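Local structure of endo-b-1,4-glucanase (Nasutitermes takasagoensis, 1KS8) at residues I335-G340 and R344-G349; T303-A308 and T415-G420. The protein probably hydrolyses internal beta-1,4-glucosidic linkages in cellulose and related beta-D-glucans, acting as a termite family 9 endoglucanase. All coordinates share one frame; numbering follows the deposited sequence.

Interaction 1 of 2, residues I335-G340 and R344-G349; sequences IDYALG and RSFVCG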
ATOM      1  N   ILE A 335       6.210  11.317 -10.702  1.00  9.20           N
ATOM      2  CA  ILE A 335       5.350  11.892  -9.682  1.00  9.57           C
ATOM      3  C   ILE A 335       4.733  13.174 -10.247  1.00  9.30           C
ATOM      4  O   ILE A 335       3.539  13.422 -10.086  1.00  8.85           O
ATOM      5  CB  ILE A 335       6.145  12.211  -8.396  1.00  9.76           C
ATOM      6  CG1 ILE A 335       6.720  10.917  -7.806  1.00 11.53           C
ATOM      7  CG2 ILE A 335       5.254  12.920  -7.385  1.00 10.58           C
ATOM      8  CD1 ILE A 335       5.680   9.848  -7.495  1.00 19.39           C
ATOM      9  N   ASP A 336       5.545  13.978 -10.929  1.00  9.24           N
ATOM     10  CA  ASP A 336       5.048  15.220 -11.509  1.00  8.37           C
ATOM     11  C   ASP A 336       3.975  14.987 -12.568  1.00  9.07           C
ATOM     12  O   ASP A 336       3.096  15.830 -12.757  1.00  8.69           O
ATOM     13  CB  ASP A 336       6.201  16.041 -12.090  1.00  9.18           C
ATOM     14  CG  ASP A 336       7.045  16.695 -11.012  1.00 10.17           C
ATOM     15  OD1 ASP A 336       6.665  16.608  -9.826  1.00 10.98           O
ATOM     16  OD2 ASP A 336       8.086  17.301 -11.348  1.00 11.43           O
ATOM     17  N   TYR A 337       4.041  13.860 -13.269  1.00  8.97           N
ATOM     18  CA  TYR A 337       3.012  13.576 -14.257  1.00  8.93           C
ATOM     19  C   TYR A 337       1.702  13.387 -13.496  1.00  8.82           C
ATOM     20  O   TYR A 337       0.669  13.938 -13.876  1.00  9.72           O
ATOM     21  CB  TYR A 337       3.340  12.316 -15.066  1.00  8.98           C
ATOM     22  CG  TYR A 337       2.293  11.997 -16.111  1.00  9.01           C
ATOM     23  CD1 TYR A 337       1.051  11.475 -15.745  1.00  9.01           C
ATOM     24  CD2 TYR A 337       2.527  12.252 -17.465  1.00  9.38           C
ATOM     25  CE1 TYR A 337       0.069  11.218 -16.696  1.00  8.89           C
ATOM     26  CE2 TYR A 337       1.549  12.000 -18.425  1.00  9.08           C
ATOM     27  CZ  TYR A 337       0.322  11.483 -18.033  1.00  9.90           C
ATOM     28  OH  TYR A 337      -0.656  11.239 -18.969  1.00 11.29           O
ATOM     29  N   ALA A 338       1.748  12.619 -12.411  1.00  8.24           N
ATOM     30  CA  ALA A 338       0.553  12.378 -11.613  1.00  8.38           C
ATOM     31  C   ALA A 338      -0.013  13.675 -11.049  1.00  8.50           C
ATOM     32  O   ALA A 338      -1.228  13.817 -10.896  1.00  9.25           O
ATOM     33  CB  ALA A 338       0.868  11.415 -10.471  1.00  8.59           C
ATOM     34  N   LEU A 339       0.866  14.624 -10.740  1.00  8.89           N
ATOM     35  CA  LEU A 339       0.436  15.896 -10.174  1.00  9.14           C
ATOM     36  C   LEU A 339      -0.079  16.902 -11.196  1.00  9.00           C
ATOM     37  O   LEU A 339      -0.691  17.899 -10.819  1.00  9.65           O
ATOM     38  CB  LEU A 339       1.572  16.525  -9.359  1.00  9.40           C
ATOM     39  CG  LEU A 339       2.133  15.660  -8.225  1.00 10.66           C
ATOM     40  CD1 LEU A 339       3.175  16.454  -7.447  1.00  9.88           C
ATOM     41  CD2 LEU A 339       1.009  15.212  -7.303  1.00 12.87           C
ATOM     42  N   GLY A 340       0.171  16.659 -12.482  1.00  8.75           N
ATOM     43  CA  GLY A 340      -0.335  17.579 -13.487  1.00  9.98           C
ATOM     44  C   GLY A 340       0.497  17.902 -14.715  1.00 10.46           C
ATOM     45  O   GLY A 340      -0.002  18.573 -15.614  1.00 11.06           O
ATOM     46  N   ARG A 344      -3.299  17.616 -16.635  1.00 11.58           N
ATOM     47  CA  ARG A 344      -4.253  17.693 -15.538  1.00 10.75           C
ATOM     48  C   ARG A 344      -3.764  16.822 -14.397  1.00  9.63           C
ATOM     49  O   ARG A 344      -2.972  15.901 -14.598  1.00 10.23           O
ATOM     50  CB  ARG A 344      -5.639  17.211 -15.984  1.00 11.33           C
ATOM     51  CG  ARG A 344      -5.730  15.709 -16.239  1.00 11.91           C
ATOM     52  CD  ARG A 344      -7.090  15.325 -16.804  1.00 12.01           C
ATOM     53  NE  ARG A 344      -8.169  15.557 -15.850  1.00 13.74           N
ATOM     54  CZ  ARG A 344      -9.462  15.428 -16.137  1.00 13.79           C
ATOM     55  NH1 ARG A 344      -9.841  15.071 -17.356  1.00 13.86           N
ATOM     56  NH2 ARG A 344     -10.375  15.649 -15.202  1.00 13.26           N
ATOM     57  N   SER A 345      -4.233  17.130 -13.197  1.00  8.91           N
ATOM     58  CA  SER A 345      -3.871  16.360 -12.022  1.00  8.11           C
ATOM     59  C   SER A 345      -4.649  15.053 -12.007  1.00  8.01           C
ATOM     60  O   SER A 345      -5.791  14.991 -12.469  1.00  9.20           O
ATOM     61  CB  SER A 345      -4.202  17.142 -10.753  1.00  9.43           C
ATOM     62  OG  SER A 345      -4.186  16.282  -9.624  1.00  9.12           O
ATOM     63  N   PHE A 346      -4.016  14.009 -11.481  1.00  7.78           N
ATOM     64  CA  PHE A 346      -4.656  12.705 -11.350  1.00  7.39           C
ATOM     65  C   PHE A 346      -4.756  12.352  -9.875  1.00  8.33           C
ATOM     66  O   PHE A 346      -4.960  11.196  -9.504  1.00  8.12           O
ATOM     67  CB  PHE A 346      -3.877  11.645 -12.125  1.00  7.40           C
ATOM     68  CG  PHE A 346      -4.068  11.739 -13.610  1.00  7.50           C
ATOM     69  CD1 PHE A 346      -5.280  11.370 -14.190  1.00  8.37           C
ATOM     70  CD2 PHE A 346      -3.063  12.249 -14.425  1.00  7.66           C
ATOM     71  CE1 PHE A 346      -5.489  11.510 -15.562  1.00 10.20           C
ATOM     72  CE2 PHE A 346      -3.264  12.393 -15.796  1.00  9.54           C
ATOM     73  CZ  PHE A 346      -4.480  12.022 -16.364  1.00  9.34           C
ATOM     74  N   VAL A 347      -4.602  13.375  -9.040  1.00  7.84           N
ATOM     75  CA  VAL A 347      -4.710  13.233  -7.594  1.00  6.97           C
ATOM     76  C   VAL A 347      -5.964  13.999  -7.173  1.00  7.70           C
ATOM     77  O   VAL A 347      -6.045  15.217  -7.334  1.00  7.98           O
ATOM     78  CB  VAL A 347      -3.484  13.826  -6.873  1.00  7.09           C
ATOM     79  CG1 VAL A 347      -3.687  13.765  -5.362  1.00  8.00           C
ATOM     80  CG2 VAL A 347      -2.229  13.060  -7.269  1.00  8.46           C
ATOM     81  N   CYS A 348      -6.950  13.283  -6.647  1.00  7.47           N
ATOM     82  CA  CYS A 348      -8.194  13.917  -6.230  1.00  9.48           C
ATOM     83  C   CYS A 348      -7.951  15.037  -5.225  1.00  8.48           C
ATOM     84  O   CYS A 348      -7.097  14.920  -4.349  1.00  8.45           O
ATOM     85  CB  CYS A 348      -9.133  12.877  -5.615  1.00 10.04           C
ATOM     86  SG  CYS A 348      -9.637  11.569  -6.770  1.00 28.58           S
ATOM     87  N   GLY A 349      -8.709  16.122  -5.365  1.00  8.21           N
ATOM     88  CA  GLY A 349      -8.586  17.250  -4.459  1.00  8.45           C
ATOM     89  C   GLY A 349      -7.314  18.062  -4.592  1.00  7.63           C
ATOM     90  O   GLY A 349      -7.008  18.886  -3.729  1.00  9.27           O
TER
HETATM   91  O   HOH W   1      -0.829  14.889 -15.893  1.00 12.35           O

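Interaction 2 of 2, residues T303-A308 and T415-G420; sequences TLRHAA and TDYNAG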
ATOM      1  N   THR A 303      -2.391   2.169 -13.445  1.00  6.81           N
ATOM      2  CA  THR A 303      -1.285   2.690 -14.237  1.00  7.94           C
ATOM      3  C   THR A 303      -0.399   3.684 -13.485  1.00  7.66           C
ATOM      4  O   THR A 303       0.823   3.538 -13.468  1.00  8.36           O
ATOM      5  CB  THR A 303      -1.818   3.339 -15.527  1.00  8.12           C
ATOM      6  OG1 THR A 303      -2.599   2.375 -16.245  1.00  8.88           O
ATOM      7  CG2 THR A 303      -0.676   3.802 -16.414  1.00  8.87           C
ATOM      8  N   LEU A 304      -0.997   4.693 -12.863  1.00  7.46           N
ATOM      9  CA  LEU A 304      -0.197   5.669 -12.134  1.00  7.84           C
ATOM     10  C   LEU A 304       0.501   5.019 -10.942  1.00  7.47           C
ATOM     11  O   LEU A 304       1.635   5.367 -10.617  1.00  8.27           O
ATOM     12  CB  LEU A 304      -1.066   6.848 -11.687  1.00  7.26           C
ATOM     13  CG  LEU A 304      -1.518   7.729 -12.859  1.00  8.04           C
ATOM     14  CD1 LEU A 304      -2.599   8.683 -12.403  1.00  9.32           C
ATOM     15  CD2 LEU A 304      -0.329   8.499 -13.422  1.00  9.71           C
ATOM     16  N   ARG A 305      -0.177   4.076 -10.297  1.00  7.06           N
ATOM     17  CA  ARG A 305       0.392   3.356  -9.164  1.00  7.08           C
ATOM     18  C   ARG A 305       1.681   2.652  -9.595  1.00  7.85           C
ATOM     19  O   ARG A 305       2.670   2.649  -8.864  1.00  8.08           O
ATOM     20  CB  ARG A 305      -0.631   2.337  -8.634  1.00  7.64           C
ATOM     21  CG  ARG A 305      -0.077   1.203  -7.762  1.00  7.50           C
ATOM     22  CD  ARG A 305       0.469   0.047  -8.603  1.00  8.37           C
ATOM     23  NE  ARG A 305      -0.521  -0.501  -9.533  1.00  9.66           N
ATOM     24  CZ  ARG A 305      -1.466  -1.379  -9.210  1.00 10.08           C
ATOM     25  NH1 ARG A 305      -1.573  -1.830  -7.965  1.00 12.18           N
ATOM     26  NH2 ARG A 305      -2.307  -1.817 -10.141  1.00 10.04           N
ATOM     27  N   HIS A 306       1.677   2.054 -10.784  1.00  7.54           N
ATOM     28  CA  HIS A 306       2.875   1.376 -11.260  1.00  8.21           C
ATOM     29  C   HIS A 306       4.007   2.368 -11.502  1.00  8.05           C
ATOM     30  O   HIS A 306       5.160   2.084 -11.178  1.00  9.37           O
ATOM     31  CB  HIS A 306       2.587   0.590 -12.546  1.00  8.89           C
ATOM     32  CG  HIS A 306       1.816  -0.676 -12.324  1.00  9.57           C
ATOM     33  ND1 HIS A 306       2.275  -1.696 -11.518  1.00 11.34           N
ATOM     34  CD2 HIS A 306       0.624  -1.091 -12.812  1.00  9.11           C
ATOM     35  CE1 HIS A 306       1.397  -2.684 -11.519  1.00 11.35           C
ATOM     36  NE2 HIS A 306       0.385  -2.342 -12.297  1.00 10.75           N
ATOM     37  N   ALA A 307       3.685   3.529 -12.068  1.00  7.62           N
ATOM     38  CA  ALA A 307       4.705   4.544 -12.333  1.00  8.81           C
ATOM     39  C   ALA A 307       5.259   5.110 -11.027  1.00  8.85           C
ATOM     40  O   ALA A 307       6.464   5.350 -10.905  1.00  8.24           O
ATOM     41  CB  ALA A 307       4.123   5.663 -13.186  1.00  9.48           C
ATOM     42  N   ALA A 308       4.387   5.319 -10.043  1.00  7.78           N
ATOM     43  CA  ALA A 308       4.831   5.847  -8.759  1.00  8.04           C
ATOM     44  C   ALA A 308       5.645   4.798  -7.995  1.00  7.18           C
ATOM     45  O   ALA A 308       6.596   5.138  -7.295  1.00  8.00           O
ATOM     46  CB  ALA A 308       3.634   6.301  -7.933  1.00  7.45           C
ATOM     47  N   THR A 415      -5.830   1.686  -1.400  1.00  7.07           N
ATOM     48  CA  THR A 415      -4.760   1.873  -0.435  1.00  7.55           C
ATOM     49  C   THR A 415      -3.403   1.528  -1.047  1.00  7.70           C
ATOM     50  O   THR A 415      -2.425   2.243  -0.818  1.00  7.96           O
ATOM     51  CB  THR A 415      -4.980   1.025   0.831  1.00  9.82           C
ATOM     52  OG1 THR A 415      -5.222  -0.337   0.464  1.00 13.15           O
ATOM     53  CG2 THR A 415      -6.169   1.552   1.619  1.00  8.81           C
ATOM     54  N   ASP A 416      -3.322   0.456  -1.834  1.00  7.96           N
ATOM     55  CA  ASP A 416      -2.021   0.128  -2.407  1.00  8.70           C
ATOM     56  C   ASP A 416      -1.587   1.086  -3.509  1.00  9.19           C
ATOM     57  O   ASP A 416      -0.406   1.165  -3.826  1.00 11.10           O
ATOM     58  CB  ASP A 416      -1.936  -1.344  -2.878  1.00 10.22           C
ATOM     59  CG  ASP A 416      -2.894  -1.689  -4.009  1.00 13.40           C
ATOM     60  OD1 ASP A 416      -3.502  -0.791  -4.618  1.00 15.90           O
ATOM     61  OD2 ASP A 416      -3.019  -2.902  -4.293  1.00 17.21           O
ATOM     62  N   TYR A 417      -2.529   1.847  -4.063  1.00  7.76           N
ATOM     63  CA  TYR A 417      -2.194   2.817  -5.106  1.00  7.09           C
ATOM     64  C   TYR A 417      -1.398   3.987  -4.526  1.00  7.31           C
ATOM     65  O   TYR A 417      -0.498   4.518  -5.171  1.00  7.62           O
ATOM     66  CB  TYR A 417      -3.460   3.399  -5.740  1.00  6.53           C
ATOM     67  CG  TYR A 417      -4.119   2.572  -6.820  1.00  6.33           C
ATOM     68  CD1 TYR A 417      -3.853   1.209  -6.963  1.00  6.39           C
ATOM     69  CD2 TYR A 417      -5.062   3.151  -7.668  1.00  7.57           C
ATOM     70  CE1 TYR A 417      -4.522   0.444  -7.927  1.00  7.53           C
ATOM     71  CE2 TYR A 417      -5.733   2.403  -8.627  1.00  7.07           C
ATOM     72  CZ  TYR A 417      -5.463   1.053  -8.751  1.00  7.66           C
ATOM     73  OH  TYR A 417      -6.150   0.316  -9.691  1.00  9.75           O
ATOM     74  N   ASN A 418      -1.746   4.396  -3.310  1.00  6.28           N
ATOM     75  CA  ASN A 418      -1.078   5.527  -2.674  1.00  5.83           C
ATOM     76  C   ASN A 418       0.190   5.242  -1.882  1.00  6.24           C
ATOM     77  O   ASN A 418       0.872   6.183  -1.481  1.00  6.98           O
ATOM     78  CB  ASN A 418      -2.052   6.268  -1.751  1.00  7.27           C
ATOM     79  CG  ASN A 418      -2.824   7.354  -2.467  1.00  6.30           C
ATOM     80  OD1 ASN A 418      -3.598   7.081  -3.383  1.00  6.67           O
ATOM     81  ND2 ASN A 418      -2.613   8.599  -2.051  1.00  7.07           N
ATOM     82  N   ALA A 419       0.521   3.971  -1.664  1.00  7.11           N
ATOM     83  CA  ALA A 419       1.697   3.627  -0.860  1.00  6.43           C
ATOM     84  C   ALA A 419       3.034   4.068  -1.445  1.00  7.15           C
ATOM     85  O   ALA A 419       3.744   4.867  -0.832  1.00  7.96           O
ATOM     86  CB  ALA A 419       1.716   2.127  -0.572  1.00  7.49           C
ATOM     87  N   GLY A 420       3.389   3.538  -2.610  1.00  7.20           N
ATOM     88  CA  GLY A 420       4.646   3.924  -3.234  1.00  7.91           C
ATOM     89  C   GLY A 420       4.667   5.419  -3.487  1.00  7.77           C
ATOM     90  O   GLY A 420       5.675   6.090  -3.271  1.00  8.00           O
TER
HETATM   91  O   HOH W   2      -4.041  -3.722  -7.326  1.00 26.74           O

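Interaction 1 of 2, residues I335-G340 and R344-G349
Phe346 ties the loop 344-349 to the C-terminal end of helix 324-341, beginning with its backbone: its N donates to Ala338 O over 2.9 Å, close to straight at 161°. Along its side chain, CB rests 3.6 Å from that same Ala338 O. With CG anti to the carbonyl carbon (chi1 -75°), the ring runs out toward Tyr337; CD2 lies near Tyr337 CE1, and CE2 comes within 3.6 Å of it. The two rings are almost parallel, their planes 2° apart but stepped in level, and meet rim to rim, neither lying over the other's face. The tyrosine hydroxyl beyond is hydrogen-bonded to Asp399, while Tyr401 meets the Phe346 ring edge-to-face. A water over one face of the Tyr337 ring donates to both Tyr337 O and Arg344 O, and Gly340 CA makes a C-H...O contact with Arg344 O at 3.3 Å. On the other flank, Leu339 CD2 and Val347 CG2 pack 3.9 Å apart. Ser345 OG accepts from Val347 N at 3.0 Å and also bonds to Phe350 O. With an alanine here the hydroxyl is gone, and Val347 N and Phe350 O would probably lose this partner and the turn be less firmly fixed. The result is an ST turn pinned to a helix C-terminus, in a loop whose Arg344 lies beside the predicted active-site Asp403.

Interaction 2 of 2, residues T303-A308 and T415-G420
Arg305 lays its side chain across Tyr417, and this pair is the tight half of the contact. Its CB sits 3.8 Å from Tyr417 CD1 and its CG 3.8 Å from Tyr417 CA. The chain then bends at chi2 and chi3, so that the guanidinium folds back and presents one face to Tyr417 CE1, 3.7 Å from NH1. Guanidinium and ring planes stand 64° apart, which makes this a tilted contact and not a flat stack. The rotation of the group is fixed from the residues just before its helix: NE bonds to Gly302 O and NH2 to Trp301 O, while NE also lies over the centre of the His306 ring. The looser side faces Asp416. Its OD1 is 4.0 Å from Arg305 NH1 but well out of the guanidinium plane, so the opposite charges probably attract without a salt bridge, no N-H pointing at the oxygen. A water bridges the two groups, accepting from Arg305 NH1 in the guanidinium plane at 3.2 Å and donating weakly to Asp416 OD2. One turn further on no large side chain intervenes: Ala308 and Gly420 face each other, Ala308 O 4.2 Å from Gly420 O without a hydrogen bond. The segment axes approach to 8.2 Å and run at 29° in the same sense, consistent with neighbouring inner helices of the (alpha/alpha)6 barrel, where Tyr417 also touches the predicted active-site Glu412.

In the fold
Interaction 2 brings helices 303-319 and 415-430 together about 8 Å from the centre of the chain, while interaction 1 lies further out, about 18 Å from that centre, at the end of helix 324-341; the centres of the two contacts are about 12 Å apart. Along the chain interaction 1 is nested within the loop that interaction 2 closes, and helices 303-319 and 324-341 are consecutive. The two contacts touch directly: Leu304 packs against both Tyr337 and Phe346, and Ile335 CD1 meets Ala308 CB at 4.1 Å. Val347 reaches Phe421 of helix 415-430. Three helices and one loop are thus joined in a single packed unit, with both predicted active-site residues, Asp403 and Glu412, close by.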